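Local atomic coordinates of 23S rRNA-specific endonuclease VapC20 (Mycobacterium tuberculosis H37Rv, PDB entry 5WZF), a protein that cleaves 23S rRNA in the sarcin-ricin loop as the magnesium-dependent toxin of a type II toxin-antitoxin system. Residues I15-D18 with T19-A23. Sequence-based numbering, arbitrary orientation.
Sequences IFVD and TSFWA
Val-17 meets the indole of Trp-22 at the turn from strand 14-17 into helix 19-25. Val-17 CB already lies 3.7 Å from Trp-22 CE2. One bond further, CG1 stands over the face of the five-membered ring, 3.5 Å from its centroid and 19° off the normal, a CH-pi contact. With CG1 anti to the backbone N (chi1 -174°), the same methyl also lies 3.6 Å from Phe-21 CD2, whereas Val-17 CG2 merely grazes the indole, 4.1 Å from Trp-22 CZ2. The indole's NE1 is hydrogen-bonded to Thr-49 OG1, which also binds Val-17 O.

In the PIN-domain fold this junction ends a central strand of the parallel sheet and presents Asp-18, a predicted magnesium ligand close to Asp-111, also a predicted ligand. Asp-18 is also the N-cap of the helix. Its OD2 accepts from Ser-20 N at 3.1 Å, well above the carboxylate plane, and from Ser-20 OG, also hydrogen-bonded to Phe-129 N, at 2.6 Å on the anti side; two bonds to one oxygen should limit carboxylate rotation. Asp-18 O likewise has two donors: Trp-22 N at 3.1 Å, in the carbonyl plane with an N-H...O angle of 169°, and Phe-21 N, more bent and above that plane.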
ATOM      1  N   ILE B  15      13.060  16.826  -2.558  1.00 21.41           N
ATOM      2  CA  ILE B  15      12.823  15.582  -3.267  1.00 18.25           C
ATOM      3  C   ILE B  15      11.727  14.772  -2.593  1.00 16.59           C
ATOM      4  O   ILE B  15      11.497  14.899  -1.390  1.00 18.47           O
ATOM      5  CB  ILE B  15      14.091  14.703  -3.356  1.00 24.55           C
ATOM      6  CG1 ILE B  15      14.614  14.365  -1.956  1.00 24.61           C
ATOM      7  CG2 ILE B  15      15.160  15.386  -4.186  1.00 24.71           C
ATOM      8  CD1 ILE B  15      15.701  13.299  -1.943  1.00 20.66           C
ATOM      9  N   PHE B  16      11.046  13.950  -3.383  1.00 14.67           N
ATOM     10  CA  PHE B  16      10.118  12.963  -2.842  1.00 15.36           C
ATOM     11  C   PHE B  16      10.737  11.586  -3.039  1.00 16.08           C
ATOM     12  O   PHE B  16      11.205  11.269  -4.125  1.00 14.53           O
ATOM     13  CB  PHE B  16       8.749  13.051  -3.520  1.00 14.96           C
ATOM     14  CG  PHE B  16       7.757  12.047  -2.999  1.00 13.81           C
ATOM     15  CD1 PHE B  16       7.711  10.763  -3.516  1.00 13.76           C
ATOM     16  CD2 PHE B  16       6.888  12.383  -1.976  1.00 15.49           C
ATOM     17  CE1 PHE B  16       6.809   9.833  -3.023  1.00 13.76           C
ATOM     18  CE2 PHE B  16       5.984  11.461  -1.479  1.00 18.33           C
ATOM     19  CZ  PHE B  16       5.951  10.183  -2.005  1.00 16.54           C
ATOM     20  N   VAL B  17      10.746  10.765  -1.994  1.00 13.61           N
ATOM     21  CA  VAL B  17      11.451   9.492  -2.081  1.00 11.22           C
ATOM     22  C   VAL B  17      10.488   8.333  -2.266  1.00 10.88           C
ATOM     23  O   VAL B  17       9.578   8.135  -1.465  1.00 13.62           O
ATOM     24  CB  VAL B  17      12.321   9.230  -0.839  1.00 16.02           C
ATOM     25  CG1 VAL B  17      13.137   7.966  -1.043  1.00 14.81           C
ATOM     26  CG2 VAL B  17      13.247  10.414  -0.583  1.00 16.92           C
ATOM     27  N   ASP B  18      10.715   7.566  -3.329  1.00 12.82           N
ATOM     28  CA  ASP B  18       9.859   6.443  -3.692  1.00 12.39           C
ATOM     29  C   ASP B  18      10.381   5.129  -3.112  1.00 15.47           C
ATOM     30  O   ASP B  18      11.554   5.019  -2.755  1.00 14.71           O
ATOM     31  CB  ASP B  18       9.759   6.343  -5.216  1.00 13.43           C
ATOM     32  CG  ASP B  18       8.937   5.165  -5.671  1.00 17.62           C
ATOM     33  OD1 ASP B  18       7.780   5.043  -5.218  1.00 18.67           O
ATOM     34  OD2 ASP B  18       9.454   4.351  -6.469  1.00 15.75           O
ATOM     35  N   THR B  19       9.492   4.147  -3.024  1.00 12.60           N
ATOM     36  CA  THR B  19       9.825   2.787  -2.612  1.00 15.55           C
ATOM     37  C   THR B  19      11.030   2.200  -3.340  1.00 16.46           C
ATOM     38  O   THR B  19      11.870   1.539  -2.728  1.00 17.52           O
ATOM     39  CB  THR B  19       8.620   1.864  -2.837  1.00 16.86           C
ATOM     40  OG1 THR B  19       7.479   2.424  -2.182  1.00 21.77           O
ATOM     41  CG2 THR B  19       8.886   0.454  -2.310  1.00 19.83           C
ATOM     42  N   SER B  20      11.113   2.437  -4.644  1.00 13.92           N
ATOM     43  CA  SER B  20      12.207   1.878  -5.432  1.00 14.41           C
ATOM     44  C   SER B  20      13.553   2.358  -4.899  1.00 17.33           C
ATOM     45  O   SER B  20      14.536   1.614  -4.914  1.00 15.52           O
ATOM     46  CB  SER B  20      12.052   2.239  -6.912  1.00 15.59           C
ATOM     47  OG  SER B  20      11.914   3.635  -7.091  1.00 16.15           O
ATOM     48  N   PHE B  21      13.593   3.590  -4.401  1.00 15.39           N
ATOM     49  CA  PHE B  21      14.834   4.122  -3.849  1.00 14.60           C
ATOM     50  C   PHE B  21      15.095   3.598  -2.437  1.00 13.26           C
ATOM     51  O   PHE B  21      16.211   3.170  -2.136  1.00 14.30           O
ATOM     52  CB  PHE B  21      14.829   5.653  -3.836  1.00 16.40           C
ATOM     53  CG  PHE B  21      16.122   6.248  -3.344  1.00 16.75           C
ATOM     54  CD1 PHE B  21      17.159   6.508  -4.226  1.00 17.60           C
ATOM     55  CD2 PHE B  21      16.309   6.517  -1.997  1.00 17.31           C
ATOM     56  CE1 PHE B  21      18.353   7.037  -3.775  1.00 20.28           C
ATOM     57  CE2 PHE B  21      17.503   7.041  -1.541  1.00 20.20           C
ATOM     58  CZ  PHE B  21      18.524   7.303  -2.431  1.00 19.76           C
ATOM     59  N   TRP B  22      14.080   3.642  -1.577  1.00 12.73           N
ATOM     60  CA  TRP B  22      14.232   3.151  -0.209  1.00 12.69           C
ATOM     61  C   TRP B  22      14.702   1.701  -0.194  1.00 13.76           C
ATOM     62  O   TRP B  22      15.559   1.318   0.606  1.00 15.52           O
ATOM     63  CB  TRP B  22      12.918   3.246   0.573  1.00 13.75           C
ATOM     64  CG  TRP B  22      12.455   4.613   1.002  1.00 13.37           C
ATOM     65  CD1 TRP B  22      11.196   5.117   0.857  1.00 14.58           C
ATOM     66  CD2 TRP B  22      13.212   5.621   1.686  1.00 15.83           C
ATOM     67  NE1 TRP B  22      11.123   6.379   1.389  1.00 18.94           N
ATOM     68  CE2 TRP B  22      12.348   6.714   1.908  1.00 17.78           C
ATOM     69  CE3 TRP B  22      14.538   5.714   2.123  1.00 17.23           C
ATOM     70  CZ2 TRP B  22      12.763   7.882   2.542  1.00 15.92           C
ATOM     71  CZ3 TRP B  22      14.950   6.877   2.752  1.00 19.19           C
ATOM     72  CH2 TRP B  22      14.064   7.944   2.957  1.00 19.32           C
ATOM     73  N   ALA B  23      14.118   0.894  -1.076  1.00 17.96           N
ATOM     74  CA  ALA B  23      14.443  -0.525  -1.161  1.00 18.42           C
ATOM     75  C   ALA B  23      15.886  -0.740  -1.592  1.00 18.29           C
ATOM     76  O   ALA B  23      16.558  -1.643  -1.099  1.00 19.01           O
ATOM     77  CB  ALA B  23      13.500  -1.228  -2.117  1.00 23.37           C
TER